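Local structure of histone fold protein (1F1E) at residues A8-I13 and F34-A39; R12-G17 and E121-Y126; Q25-T30 and E138-A143; E40-A45 and K110-A115; E117-K122 and T145-K150. The protein probably binds and packages DNA as an archaeal histone, its single chain carrying two histone-family regions that pack together and a second copy completing the dimer. All coordinates share one frame; numbering follows the deposited sequence. Where two conformers were deposited one is given.

All five contacts belong to one packed set of helices built from the two histone-family regions of the chain. Contact 1 joins two helices of the first region and contact 5 two neighbouring helices towards the chain end, whereas contacts 2, 3 and 4 tie the first half of the chain to the second. Contacts 2 and 5 have centres about 9 Å apart and share Glu121 and Lys122, with the ring of Phe14 lying against Gly120. Contacts 3 and 4, both on helix 25-51, lie farthest apart, about 19 Å between centres. A salt bridge from Arg114 NH1 to Glu121 OE1 (2.9 Å) links contact 4 to contacts 2 and 5. Contacts 4 and 5 also touch the second subunit.

Contact 1: residues A8-I13 and F34-A39; sequences AAIERI and FVPTMA
Ile10 and Val35 meet tip to tip, each pushing a branched end toward the other's helix. The touch is entirely apolar: Ile10 CG2 rests on Val35 CG2 at 3.9 Å, and Ile10 CG1 meets Val35 CG1 at 4.0 Å. The longer branch of Ile10 goes further. CG1 stands beside the backbone N (chi1 -63°) with the chain extended beyond it; the side chains of Ile10 and Pro36 cross at about a right angle, CD1 lying against the CG-CD side of the proline, 4.1 Å from Pro36 CG. A two-armed alkyl side chain suits this place, since CG2 and CG1 both meet the valine and CD1, at the end of the longer arm, reaches the proline. This is the packing of the short first helix 7-15 of a histone fold on its long central helix 25-51. Cutting Ile10 back to an alanine is likely to open a gap in front of the Val35 methyls and the Pro36 ring. Among the backbone bonds, Pro36 is the exception, because its nitrogen carries no hydrogen for the preceding turn and the helix kinks there; beyond the kink Met38 N bonds Phe34 O at 2.8 Å. Thr116 on helix 102-129 packs against both Ile13 and Val35.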
# COMPACT_ATOMS: atom_id res chain seq x y z
N ALA A 8 15.34 -15.99 -13.59
CA ALA A 8 16.49 -16.37 -12.77
C ALA A 8 16.90 -15.28 -11.78
O ALA A 8 17.25 -15.59 -10.63
CB ALA A 8 17.65 -16.71 -13.69
N ALA A 9 16.75 -14.06 -12.27
CA ALA A 9 17.06 -12.88 -11.41
C ALA A 9 15.98 -12.70 -10.34
O ALA A 9 16.35 -12.49 -9.17
CB ALA A 9 17.26 -11.60 -12.20
N ILE A 10 14.70 -12.81 -10.69
CA ILE A 10 13.62 -12.82 -9.70
C ILE A 10 13.89 -13.83 -8.59
O ILE A 10 13.82 -13.51 -7.40
CB ILE A 10 12.26 -13.07 -10.34
CG1 ILE A 10 11.89 -11.93 -11.33
CG2 ILE A 10 11.19 -13.27 -9.29
CD1 ILE A 10 10.65 -12.30 -12.12
N GLU A 11 14.23 -15.06 -9.00
CA GLU A 11 14.53 -16.03 -8.00
C GLU A 11 15.73 -15.71 -7.12
O GLU A 11 15.56 -15.90 -5.95
CB GLU A 11 14.84 -17.38 -8.72
CG GLU A 11 14.99 -18.48 -7.70
CD GLU A 11 15.30 -19.82 -8.28
OE1 GLU A 11 15.23 -19.98 -9.53
OE2 GLU A 11 15.64 -20.70 -7.45
N ARG A 12 16.85 -15.26 -7.73
CA ARG A 12 18.00 -14.98 -6.87
C ARG A 12 17.67 -13.89 -5.83
O ARG A 12 18.09 -13.94 -4.68
CB ARG A 12 19.27 -14.60 -7.64
CG ARG A 12 19.85 -15.78 -8.45
CD ARG A 12 21.19 -15.32 -9.04
NE ARG A 12 20.93 -14.33 -10.09
CZ ARG A 12 20.69 -14.57 -11.36
NH1 ARG A 12 20.66 -15.81 -11.87
NH2 ARG A 12 20.47 -13.59 -12.19
N ILE A 13 16.92 -12.89 -6.33
CA ILE A 13 16.66 -11.73 -5.49
C ILE A 13 15.75 -12.18 -4.36
O ILE A 13 15.95 -11.85 -3.20
CB ILE A 13 16.15 -10.57 -6.30
CG1 ILE A 13 17.22 -10.03 -7.25
CG2 ILE A 13 15.61 -9.46 -5.44
CD1 ILE A 13 16.63 -9.21 -8.40
N PHE A 34 4.02 -12.92 -9.62
CA PHE A 34 3.82 -11.72 -8.85
C PHE A 34 4.83 -10.59 -9.07
O PHE A 34 4.44 -9.44 -9.20
CB PHE A 34 3.78 -12.11 -7.35
CG PHE A 34 3.68 -10.87 -6.50
CD1 PHE A 34 2.43 -10.26 -6.39
CD2 PHE A 34 4.77 -10.40 -5.81
CE1 PHE A 34 2.35 -9.13 -5.60
CE2 PHE A 34 4.68 -9.22 -5.08
CZ PHE A 34 3.45 -8.65 -4.98
N VAL A 35 6.10 -10.94 -9.07
CA VAL A 35 7.12 -9.87 -9.13
C VAL A 35 6.93 -8.99 -10.34
O VAL A 35 7.00 -7.76 -10.16
CB VAL A 35 8.55 -10.42 -8.95
CG1 VAL A 35 9.62 -9.39 -9.20
CG2 VAL A 35 8.65 -10.95 -7.52
N PRO A 36 6.73 -9.46 -11.56
CA PRO A 36 6.51 -8.51 -12.66
C PRO A 36 5.28 -7.66 -12.48
O PRO A 36 5.26 -6.50 -12.87
CB PRO A 36 6.41 -9.47 -13.88
CG PRO A 36 7.13 -10.68 -13.46
CD PRO A 36 6.77 -10.87 -12.02
N THR A 37 4.20 -8.19 -11.92
CA THR A 37 3.00 -7.41 -11.65
C THR A 37 3.26 -6.33 -10.62
O THR A 37 2.83 -5.19 -10.78
CB THR A 37 1.89 -8.37 -11.15
OG1 THR A 37 1.48 -9.19 -12.24
CG2 THR A 37 0.67 -7.63 -10.67
N MSE A 38 4.04 -6.70 -9.55
CA MSE A 38 4.45 -5.72 -8.56
C MSE A 38 5.33 -4.64 -9.18
O MSE A 38 5.14 -3.47 -8.89
CB MSE A 38 5.16 -6.40 -7.40
CG MSE A 38 5.64 -5.45 -6.36
SE MSE A 38 7.30 -4.77 -6.63
CE MSE A 38 8.35 -6.19 -6.46
N ALA A 39 6.27 -5.02 -10.00
CA ALA A 39 7.13 -4.03 -10.64
C ALA A 39 6.31 -3.06 -11.46
O ALA A 39 6.57 -1.85 -11.47
CB ALA A 39 8.21 -4.70 -11.48

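Contact 2: residues R12-G17 and E121-Y126; sequences RIFRQG and EKAAEY
Gly17 fits against Glu121 so closely that their CA atoms are the nearest pair of the two segments. The carbonyl does the touching: Gly17 O accepts a CA-H···O contact from Glu121 CA at 3.3 Å, with 134° at the hydrogen, and Glu121 CG packs on the same oxygen at 3.5 Å. A CB on residue 17 would collide with the backbone N of Glu121, so a residue without a side chain suits this close approach. Beyond CG the glutamate runs extended. Its OE1 forms a salt bridge with Arg114 and lies near a water that is also within bonding distance of Gln16 O, although that water cannot serve every acceptor around it. Phe14 supplies the apolar part. With CG anti to the backbone N (chi1 -176°), its ring extends until CZ meets Ala123 CB at 3.8 Å, the small methyl leaving room for the ring between the helices. Farther from the contact, Lys122 NZ bonds Glu125 OE1 at 2.8 Å, approaching from above the carboxylate plane. The first helix and its loop are thus held to the long helix of the other histone-family region by close backbone fit and one aromatic tip, while the charge of Glu121 is probably offset by Arg114.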
# COMPACT_ATOMS: atom_id res chain seq x y z
N ARG A 12 16.85 -15.26 -7.73
CA ARG A 12 18.00 -14.98 -6.87
C ARG A 12 17.67 -13.89 -5.83
O ARG A 12 18.09 -13.94 -4.68
CB ARG A 12 19.27 -14.60 -7.64
CG ARG A 12 19.85 -15.78 -8.45
CD ARG A 12 21.19 -15.32 -9.04
NE ARG A 12 20.93 -14.33 -10.09
CZ ARG A 12 20.69 -14.57 -11.36
NH1 ARG A 12 20.66 -15.81 -11.87
NH2 ARG A 12 20.47 -13.59 -12.19
N ILE A 13 16.92 -12.89 -6.33
CA ILE A 13 16.66 -11.73 -5.49
C ILE A 13 15.75 -12.18 -4.36
O ILE A 13 15.95 -11.85 -3.20
CB ILE A 13 16.15 -10.57 -6.30
CG1 ILE A 13 17.22 -10.03 -7.25
CG2 ILE A 13 15.61 -9.46 -5.44
CD1 ILE A 13 16.63 -9.21 -8.40
N PHE A 14 14.68 -12.89 -4.70
CA PHE A 14 13.79 -13.38 -3.63
C PHE A 14 14.55 -14.24 -2.64
O PHE A 14 14.38 -14.14 -1.43
CB PHE A 14 12.69 -14.19 -4.30
CG PHE A 14 11.64 -14.69 -3.36
CD1 PHE A 14 11.68 -15.95 -2.84
CD2 PHE A 14 10.58 -13.85 -2.99
CE1 PHE A 14 10.71 -16.43 -1.98
CE2 PHE A 14 9.65 -14.31 -2.12
CZ PHE A 14 9.70 -15.59 -1.61
N ARG A 15 15.43 -15.09 -3.20
CA ARG A 15 16.18 -16.00 -2.34
C ARG A 15 17.15 -15.29 -1.42
O ARG A 15 17.56 -15.74 -0.35
CB ARG A 15 16.89 -17.01 -3.26
CG ARG A 15 17.05 -18.41 -2.88
CD ARG A 15 17.90 -19.14 -3.92
NE ARG A 15 17.10 -20.05 -4.75
CZ ARG A 15 16.67 -21.22 -4.28
NH1 ARG A 15 15.96 -22.02 -5.05
NH2 ARG A 15 16.95 -21.60 -3.04
N GLN A 16 17.57 -14.07 -1.73
CA GLN A 16 18.37 -13.28 -0.84
C GLN A 16 17.68 -13.08 0.49
O GLN A 16 18.33 -12.86 1.49
CB GLN A 16 18.62 -11.86 -1.37
CG GLN A 16 19.52 -11.84 -2.58
CD GLN A 16 19.66 -10.52 -3.31
OE1 GLN A 16 20.36 -10.42 -4.30
NE2 GLN A 16 18.98 -9.49 -2.83
N GLY A 17 16.35 -13.16 0.50
CA GLY A 17 15.66 -12.96 1.74
C GLY A 17 15.33 -14.25 2.45
O GLY A 17 14.73 -14.16 3.53
N GLU A 121 11.82 -12.56 2.82
CA GLU A 121 11.93 -12.61 4.28
C GLU A 121 10.61 -12.95 4.93
O GLU A 121 10.52 -13.72 5.90
CB GLU A 121 12.39 -11.27 4.82
CG GLU A 121 13.77 -10.87 4.40
CD GLU A 121 14.17 -9.47 4.80
OE1 GLU A 121 15.23 -9.03 4.34
OE2 GLU A 121 13.51 -8.80 5.66
N LYS A 122 9.53 -12.34 4.47
CA LYS A 122 8.24 -12.58 5.04
C LYS A 122 7.79 -14.02 4.78
O LYS A 122 7.23 -14.69 5.67
CB LYS A 122 7.22 -11.57 4.47
CG LYS A 122 5.87 -11.62 5.24
CD LYS A 122 6.03 -11.14 6.66
CE LYS A 122 4.78 -11.06 7.49
NZ LYS A 122 5.28 -10.63 8.85
N ALA A 123 8.02 -14.50 3.55
CA ALA A 123 7.68 -15.89 3.24
C ALA A 123 8.46 -16.85 4.15
O ALA A 123 7.92 -17.87 4.57
CB ALA A 123 7.94 -16.14 1.76
N ALA A 124 9.73 -16.54 4.41
CA ALA A 124 10.60 -17.35 5.26
C ALA A 124 10.00 -17.40 6.65
O ALA A 124 9.94 -18.46 7.32
CB ALA A 124 12.03 -16.86 5.24
N GLU A 125 9.48 -16.27 7.08
CA GLU A 125 8.87 -16.20 8.39
C GLU A 125 7.66 -17.12 8.47
O GLU A 125 7.43 -17.82 9.47
CB GLU A 125 8.52 -14.73 8.70
CG GLU A 125 7.63 -14.58 9.92
CD GLU A 125 7.28 -13.14 10.22
OE1 GLU A 125 7.52 -12.19 9.46
OE2 GLU A 125 6.70 -13.00 11.32
N TYR A 126 6.86 -17.18 7.41
CA TYR A 126 5.72 -18.11 7.42
C TYR A 126 6.17 -19.56 7.38
O TYR A 126 5.55 -20.42 8.04
CB TYR A 126 4.79 -17.78 6.29
CG TYR A 126 3.92 -16.54 6.50
CD1 TYR A 126 3.10 -16.45 7.65
CD2 TYR A 126 3.91 -15.50 5.63
CE1 TYR A 126 2.33 -15.29 7.80
CE2 TYR A 126 3.13 -14.36 5.79
CZ TYR A 126 2.33 -14.26 6.89
OH TYR A 126 1.55 -13.16 7.07
O HOH W 1 17.51 -10.88 3.79

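Contact 3: residues Q25-T30 and E138-A143; sequences QDAKDT and EDVEKA
Beside the meeting of Thr30 with Val140, the flat group that matters is the peptide carbonyl of Asp26, which is gripped from opposite faces of its plane. Thr30 N bonds its oxygen at 2.9 Å, and Thr30 OG1 donates to the same oxygen at 2.8 Å, tilted 21° from the plane. That second bond fixes the threonine's rotation and turns CG2 to the partner helix, where it slides past Val140 and touches CG1 at 3.6 Å. The other valine methyl, CG2, meets Ala27 CB at 3.7 Å, so the forked valine straddles two small residues. Toward the more exposed side, one water donates to both Thr30 OG1 and Glu141 OE1, at 2.6 Å each. With a valine here, which has no hydroxyl, Asp26 O is likely to be left with one donor fewer and the water to Glu141 without its second mate. Asp26 OD1 reaches the backbone N of Gly137, at the start of the partner helix. The axes of the two short segments approach to 8.7 Å, their directions 31° apart, just after the paired strands 22-23 and 134-135: the paired loops and helix starts characteristic of the histone-fold handshake, a region that binds DNA in other archaeal histones and probably does so here.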
# COMPACT_ATOMS: atom_id res chain seq x y z
N GLN A 25 9.08 -25.32 -6.15
CA GLN A 25 8.64 -24.86 -7.45
C GLN A 25 7.37 -24.02 -7.31
O GLN A 25 7.23 -23.06 -8.05
CB GLN A 25 8.39 -26.15 -8.24
CG GLN A 25 8.48 -26.05 -9.73
CD GLN A 25 9.73 -25.29 -10.14
OE1 GLN A 25 10.84 -25.85 -10.13
NE2 GLN A 25 9.53 -24.03 -10.48
N ASP A 26 6.41 -24.37 -6.45
CA ASP A 26 5.16 -23.57 -6.42
C ASP A 26 5.41 -22.16 -5.89
O ASP A 26 4.73 -21.20 -6.22
CB ASP A 26 4.05 -24.25 -5.66
CG ASP A 26 4.18 -24.69 -4.25
OD1 ASP A 26 5.23 -24.51 -3.60
OD2 ASP A 26 3.17 -25.29 -3.83
N ALA A 27 6.44 -21.96 -5.10
CA ALA A 27 6.93 -20.71 -4.60
C ALA A 27 7.56 -19.97 -5.76
O ALA A 27 7.27 -18.77 -5.88
CB ALA A 27 7.93 -20.91 -3.49
N LYS A 28 8.36 -20.65 -6.55
CA LYS A 28 8.91 -19.94 -7.70
C LYS A 28 7.76 -19.53 -8.61
O LYS A 28 7.74 -18.43 -9.17
CB LYS A 28 9.94 -20.83 -8.42
CG LYS A 28 11.11 -21.22 -7.57
CD LYS A 28 12.05 -22.23 -8.22
CE LYS A 28 12.99 -22.84 -7.22
NZ LYS A 28 14.01 -23.74 -7.82
N ASP A 29 6.77 -20.40 -8.83
CA ASP A 29 5.66 -20.08 -9.70
C ASP A 29 4.97 -18.80 -9.23
O ASP A 29 4.62 -17.89 -10.00
CB ASP A 29 4.62 -21.16 -9.69
CG ASP A 29 4.73 -22.46 -10.41
OD1 ASP A 29 5.54 -22.51 -11.33
OD2 ASP A 29 4.01 -23.39 -10.02
N THR A 30 4.83 -18.79 -7.90
CA THR A 30 4.13 -17.59 -7.35
C THR A 30 4.84 -16.28 -7.58
O THR A 30 4.27 -15.26 -7.99
CB THR A 30 3.88 -17.80 -5.87
OG1 THR A 30 3.07 -18.99 -5.72
CG2 THR A 30 3.07 -16.67 -5.28
N GLU A 138 2.39 -21.53 -0.43
CA GLU A 138 1.46 -20.92 0.56
C GLU A 138 2.17 -19.84 1.32
O GLU A 138 1.58 -18.83 1.70
CB GLU A 138 0.89 -21.90 1.60
N ASP A 139 3.46 -19.97 1.60
CA ASP A 139 4.16 -18.93 2.35
C ASP A 139 4.28 -17.65 1.58
O ASP A 139 4.19 -16.54 2.07
CB ASP A 139 5.57 -19.48 2.62
CG ASP A 139 5.57 -20.76 3.44
OD1 ASP A 139 4.70 -20.88 4.34
OD2 ASP A 139 6.45 -21.60 3.11
N VAL A 140 4.54 -17.82 0.27
CA VAL A 140 4.64 -16.69 -0.62
C VAL A 140 3.29 -16.01 -0.80
O VAL A 140 3.21 -14.77 -0.74
CB VAL A 140 5.20 -17.02 -2.01
CG1 VAL A 140 5.45 -15.72 -2.77
CG2 VAL A 140 6.47 -17.84 -1.91
N GLU A 141 2.23 -16.79 -0.97
CA GLU A 141 0.90 -16.22 -1.08
C GLU A 141 0.51 -15.39 0.14
O GLU A 141 0.01 -14.27 0.03
CB GLU A 141 -0.13 -17.36 -1.26
CG GLU A 141 -0.09 -18.05 -2.61
CD GLU A 141 -0.81 -19.37 -2.67
OE1 GLU A 141 -0.73 -20.01 -3.72
OE2 GLU A 141 -1.42 -19.81 -1.66
N LYS A 142 0.82 -15.93 1.30
CA LYS A 142 0.50 -15.21 2.54
C LYS A 142 1.33 -13.95 2.70
O LYS A 142 0.86 -12.89 3.11
CB LYS A 142 0.76 -16.14 3.74
CG LYS A 142 -0.20 -17.23 4.11
CD LYS A 142 0.41 -17.99 5.29
CE LYS A 142 -0.32 -19.16 5.90
NZ LYS A 142 0.41 -19.68 7.11
N ALA A 143 2.64 -14.08 2.29
CA ALA A 143 3.49 -12.90 2.31
C ALA A 143 3.00 -11.78 1.40
O ALA A 143 3.00 -10.59 1.77
CB ALA A 143 4.92 -13.28 1.96
O HOH W 2 2.05 -24.42 -0.75
O HOH W 3 0.48 -19.16 -5.86

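Contact 4: residues E40-A45 and K110-A115; sequences EYVANA and KLICRA
Val42 packing on Leu111 and Ile112 belongs to the histone-fold handshake, in which the long helices 25-51 and 102-129 meet close to the centre of the chain. One valine faces two consecutive residues of the other helix. Its CG1 lies 3.7 Å from Leu111 CD2, the two side chains crossing at a slant. The same methyl also meets Ile112 CG2 at 4.1 Å, and Val42 CB is equally far from that atom, so the isoleucine's short arm rests against the branch point of the valine. In Ile112, CG1 stands between the backbone N and the carbonyl carbon (chi1 65°), a less usual setting in a helix; it leaves CG2 for Val42 while the longer arm packs on Ala39. A compact branched valine suits a place between two larger side chains, Leu111 and Ile112, with Leu66 of helix 60-70 also against it. Tyr41, the residue just before, turns to the dimer interface and bonds through its hydroxyl to the backbone oxygen of Val69 of the second subunit. Because the three touching side chains are buried hydrocarbon, the contact rests on exclusion of water and dispersion rather than on directional bonds.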
# COMPACT_ATOMS: atom_id res chain seq x y z
N GLU A 40 5.30 -3.57 -12.19
CA GLU A 40 4.45 -2.71 -13.00
C GLU A 40 3.61 -1.80 -12.13
O GLU A 40 3.45 -0.61 -12.45
CB GLU A 40 3.62 -3.61 -13.93
CG GLU A 40 2.69 -2.82 -14.80
CD GLU A 40 2.17 -3.56 -16.01
OE1 GLU A 40 2.44 -4.74 -16.13
OE2 GLU A 40 1.55 -2.90 -16.81
N TYR A 41 3.07 -2.32 -11.06
CA TYR A 41 2.31 -1.57 -10.12
C TYR A 41 3.13 -0.40 -9.56
O TYR A 41 2.70 0.73 -9.46
CB TYR A 41 1.81 -2.51 -9.00
CG TYR A 41 1.43 -1.75 -7.76
CD1 TYR A 41 0.24 -1.08 -7.56
CD2 TYR A 41 2.30 -1.73 -6.70
CE1 TYR A 41 -0.01 -0.43 -6.38
CE2 TYR A 41 2.08 -1.06 -5.50
CZ TYR A 41 0.88 -0.41 -5.36
OH TYR A 41 0.63 0.26 -4.17
N VAL A 42 4.39 -0.70 -9.20
CA VAL A 42 5.29 0.29 -8.64
C VAL A 42 5.62 1.33 -9.70
O VAL A 42 5.64 2.51 -9.43
CB VAL A 42 6.55 -0.31 -8.05
CG1 VAL A 42 7.49 0.76 -7.59
CG2 VAL A 42 6.18 -1.21 -6.85
N ALA A 43 5.81 0.94 -10.91
CA ALA A 43 6.11 1.90 -11.99
C ALA A 43 4.90 2.81 -12.26
O ALA A 43 5.05 4.05 -12.43
CB ALA A 43 6.52 1.13 -13.22
N ASN A 44 3.69 2.22 -12.26
CA ASN A 44 2.49 3.04 -12.41
C ASN A 44 2.33 3.99 -11.24
O ASN A 44 1.95 5.14 -11.44
CB ASN A 44 1.23 2.17 -12.58
N ALA A 45 2.67 3.51 -10.07
CA ALA A 45 2.61 4.39 -8.88
C ALA A 45 3.59 5.52 -8.97
O ALA A 45 3.24 6.65 -8.63
CB ALA A 45 2.86 3.55 -7.65
N LYS A 110 16.22 -0.43 -6.95
CA LYS A 110 16.40 -0.86 -5.55
C LYS A 110 15.09 -1.09 -4.86
O LYS A 110 14.97 -2.02 -4.08
CB LYS A 110 17.18 0.25 -4.80
CG LYS A 110 18.65 0.27 -5.17
CD LYS A 110 19.41 1.46 -4.14
N LEU A 111 14.07 -0.31 -5.15
CA LEU A 111 12.77 -0.51 -4.53
C LEU A 111 12.20 -1.86 -4.93
O LEU A 111 11.72 -2.58 -4.06
CB LEU A 111 11.87 0.64 -4.95
CG LEU A 111 10.43 0.65 -4.43
CD1 LEU A 111 10.36 0.46 -2.92
CD2 LEU A 111 9.67 1.90 -4.84
N ILE A 112 12.12 -2.18 -6.20
CA ILE A 112 11.47 -3.42 -6.57
C ILE A 112 12.31 -4.60 -6.12
O ILE A 112 11.78 -5.65 -5.78
CB ILE A 112 11.10 -3.45 -8.07
CG1 ILE A 112 12.26 -3.44 -9.03
CG2 ILE A 112 10.10 -2.35 -8.39
CD1 ILE A 112 11.89 -3.68 -10.48
N CYS A 113 13.63 -4.48 -6.15
CA CYS A 113 14.46 -5.60 -5.71
C CYS A 113 14.38 -5.78 -4.19
O CYS A 113 14.22 -6.93 -3.77
CB CYS A 113 15.88 -5.41 -6.20
SG CYS A 113 16.06 -5.48 -7.98
N ARG A 114 14.48 -4.67 -3.47
CA ARG A 114 14.37 -4.77 -2.04
C ARG A 114 12.99 -5.29 -1.66
O ARG A 114 12.84 -6.11 -0.75
CB ARG A 114 14.61 -3.45 -1.36
CG ARG A 114 14.38 -3.43 0.13
CD ARG A 114 15.30 -4.39 0.91
NE ARG A 114 14.81 -4.48 2.24
CZ ARG A 114 14.79 -5.48 3.10
NH1 ARG A 114 15.31 -6.64 2.76
NH2 ARG A 114 14.25 -5.31 4.29
N ALA A 115 11.92 -4.88 -2.36
CA ALA A 115 10.59 -5.35 -2.08
C ALA A 115 10.49 -6.85 -2.30
O ALA A 115 9.87 -7.57 -1.52
CB ALA A 115 9.56 -4.62 -2.89

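Contact 5: residues E117-K122 and T145-K150; sequences EELGEK and TYSMPK
Lys122 and Tyr146 both set CG anti to the backbone N, chi1 -170° and -174°, which sends both side chains out between the helices; the lysine then bends at its second torsion (67°), which swings its CE up to the tyrosine ring. The contact joins the long helix 102-129 to the end of the following helix 137-147, the pairing of central and last helix found in a histone fold. Lys122 CE makes a CH-pi contact with the ring, 4.2 Å from its centroid and off-centre, nearest to Tyr146 CD1 at 3.8 Å. A lysine suits this place because its last methylene can meet an aromatic group while the ammonium keeps its salt bridge to Glu125. The tyrosine in turn offers aromatic carbons for the oblique approach of CE at the partly exposed border of the two helices. One turn earlier, buried Leu119 lies against Ser147 and also packs on Phe34 of helix 25-51. Ser147 can lie beside this leucine because its hydroxyl bonds the backbone oxygen of Ala143 in its own helix, which satisfies the polar group inside an apolar setting. Helical geometry ends at Met148, and the chain runs on toward the dimer interface. There, between chains, Lys150 NZ forms a salt bridge with Glu118 of the second subunit, and Glu118 OE2 pairs in return with Lys150 of the second subunit. Within the chain, the leucine branch that completes the contact is CD1, which comes to 3.7 Å from Ser147 OG.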
# COMPACT_ATOMS: atom_id res chain seq x y z
N GLU A 117 13.10 -9.04 -2.10
CA GLU A 117 13.85 -9.62 -1.01
C GLU A 117 13.05 -9.62 0.27
O GLU A 117 13.00 -10.59 1.01
CB GLU A 117 15.14 -8.80 -0.86
CG GLU A 117 16.07 -9.33 0.22
CD GLU A 117 17.26 -8.38 0.31
OE1 GLU A 117 17.13 -7.26 0.82
OE2 GLU A 117 18.29 -8.84 -0.18
N GLU A 118 12.38 -8.52 0.55
CA GLU A 118 11.53 -8.42 1.73
C GLU A 118 10.36 -9.41 1.71
O GLU A 118 9.99 -10.02 2.72
CB GLU A 118 11.00 -7.01 1.86
CG GLU A 118 10.44 -6.66 3.19
CD GLU A 118 10.16 -5.14 3.10
OE1 GLU A 118 10.72 -4.35 3.86
OE2 GLU A 118 9.36 -4.82 2.20
N LEU A 119 9.86 -9.60 0.51
CA LEU A 119 8.85 -10.68 0.38
C LEU A 119 9.41 -12.04 0.73
O LEU A 119 8.72 -12.85 1.36
CB LEU A 119 8.32 -10.65 -1.04
CG LEU A 119 7.03 -11.40 -1.32
CD1 LEU A 119 5.85 -10.68 -0.64
CD2 LEU A 119 6.88 -11.64 -2.80
N GLY A 120 10.64 -12.30 0.33
CA GLY A 120 11.29 -13.55 0.66
C GLY A 120 11.46 -13.66 2.17
O GLY A 120 11.26 -14.68 2.81
N GLU A 121 11.82 -12.56 2.82
CA GLU A 121 11.93 -12.61 4.28
C GLU A 121 10.61 -12.95 4.93
O GLU A 121 10.52 -13.72 5.90
CB GLU A 121 12.39 -11.27 4.82
CG GLU A 121 13.77 -10.87 4.40
CD GLU A 121 14.17 -9.47 4.80
OE1 GLU A 121 15.23 -9.03 4.34
OE2 GLU A 121 13.51 -8.80 5.66
N LYS A 122 9.53 -12.34 4.47
CA LYS A 122 8.24 -12.58 5.04
C LYS A 122 7.79 -14.02 4.78
O LYS A 122 7.23 -14.69 5.67
CB LYS A 122 7.22 -11.57 4.47
CG LYS A 122 5.87 -11.62 5.24
CD LYS A 122 6.03 -11.14 6.66
CE LYS A 122 4.78 -11.06 7.49
NZ LYS A 122 5.28 -10.63 8.85
N THR A 145 -0.19 -11.37 0.37
CA THR A 145 -1.47 -10.81 0.81
C THR A 145 -1.25 -9.87 1.99
O THR A 145 -1.84 -8.81 2.06
CB THR A 145 -2.37 -11.98 1.19
OG1 THR A 145 -2.85 -12.58 0.01
CG2 THR A 145 -3.52 -11.38 1.96
N TYR A 146 -0.38 -10.30 2.90
CA TYR A 146 -0.17 -9.55 4.12
C TYR A 146 0.52 -8.27 3.74
O TYR A 146 0.08 -7.17 4.05
CB TYR A 146 0.64 -10.39 5.09
CG TYR A 146 0.81 -9.79 6.44
CD1 TYR A 146 1.84 -8.86 6.67
CD2 TYR A 146 0.01 -10.14 7.53
CE1 TYR A 146 2.04 -8.29 7.89
CE2 TYR A 146 0.17 -9.56 8.76
CZ TYR A 146 1.19 -8.64 8.92
OH TYR A 146 1.39 -8.08 10.14
N SER A 147 1.66 -8.40 3.05
CA SER A 147 2.48 -7.24 2.88
C SER A 147 2.02 -6.19 1.88
O SER A 147 2.44 -5.03 2.01
CB SER A 147 3.91 -7.67 2.58
OG SER A 147 4.02 -8.18 1.29
N MSE A 148 1.21 -6.52 0.91
CA MSE A 148 0.84 -5.59 -0.14
C MSE A 148 -0.58 -5.05 0.08
O MSE A 148 -1.44 -5.67 0.70
CB MSE A 148 0.95 -6.31 -1.51
CG MSE A 148 2.34 -6.57 -2.00
SE MSE A 148 3.32 -5.15 -2.59
CE MSE A 148 4.63 -5.29 -1.33
N PRO A 149 -0.88 -3.91 -0.49
CA PRO A 149 -2.26 -3.42 -0.47
C PRO A 149 -3.13 -4.34 -1.31
O PRO A 149 -2.70 -4.94 -2.25
CB PRO A 149 -2.09 -2.05 -1.12
CG PRO A 149 -0.89 -2.23 -2.01
CD PRO A 149 0.07 -3.03 -1.20
N LYS A 150 -4.40 -4.36 -0.97
CA LYS A 150 -5.41 -5.10 -1.75
C LYS A 150 -4.97 -6.55 -1.90
O LYS A 150 -5.22 -7.17 -2.94
CB LYS A 150 -5.72 -4.40 -3.07
CG LYS A 150 -6.44 -3.11 -2.84
CD LYS A 150 -7.89 -3.31 -2.37
CE LYS A 150 -8.32 -1.82 -2.34
NZ LYS A 150 -9.25 -1.72 -1.25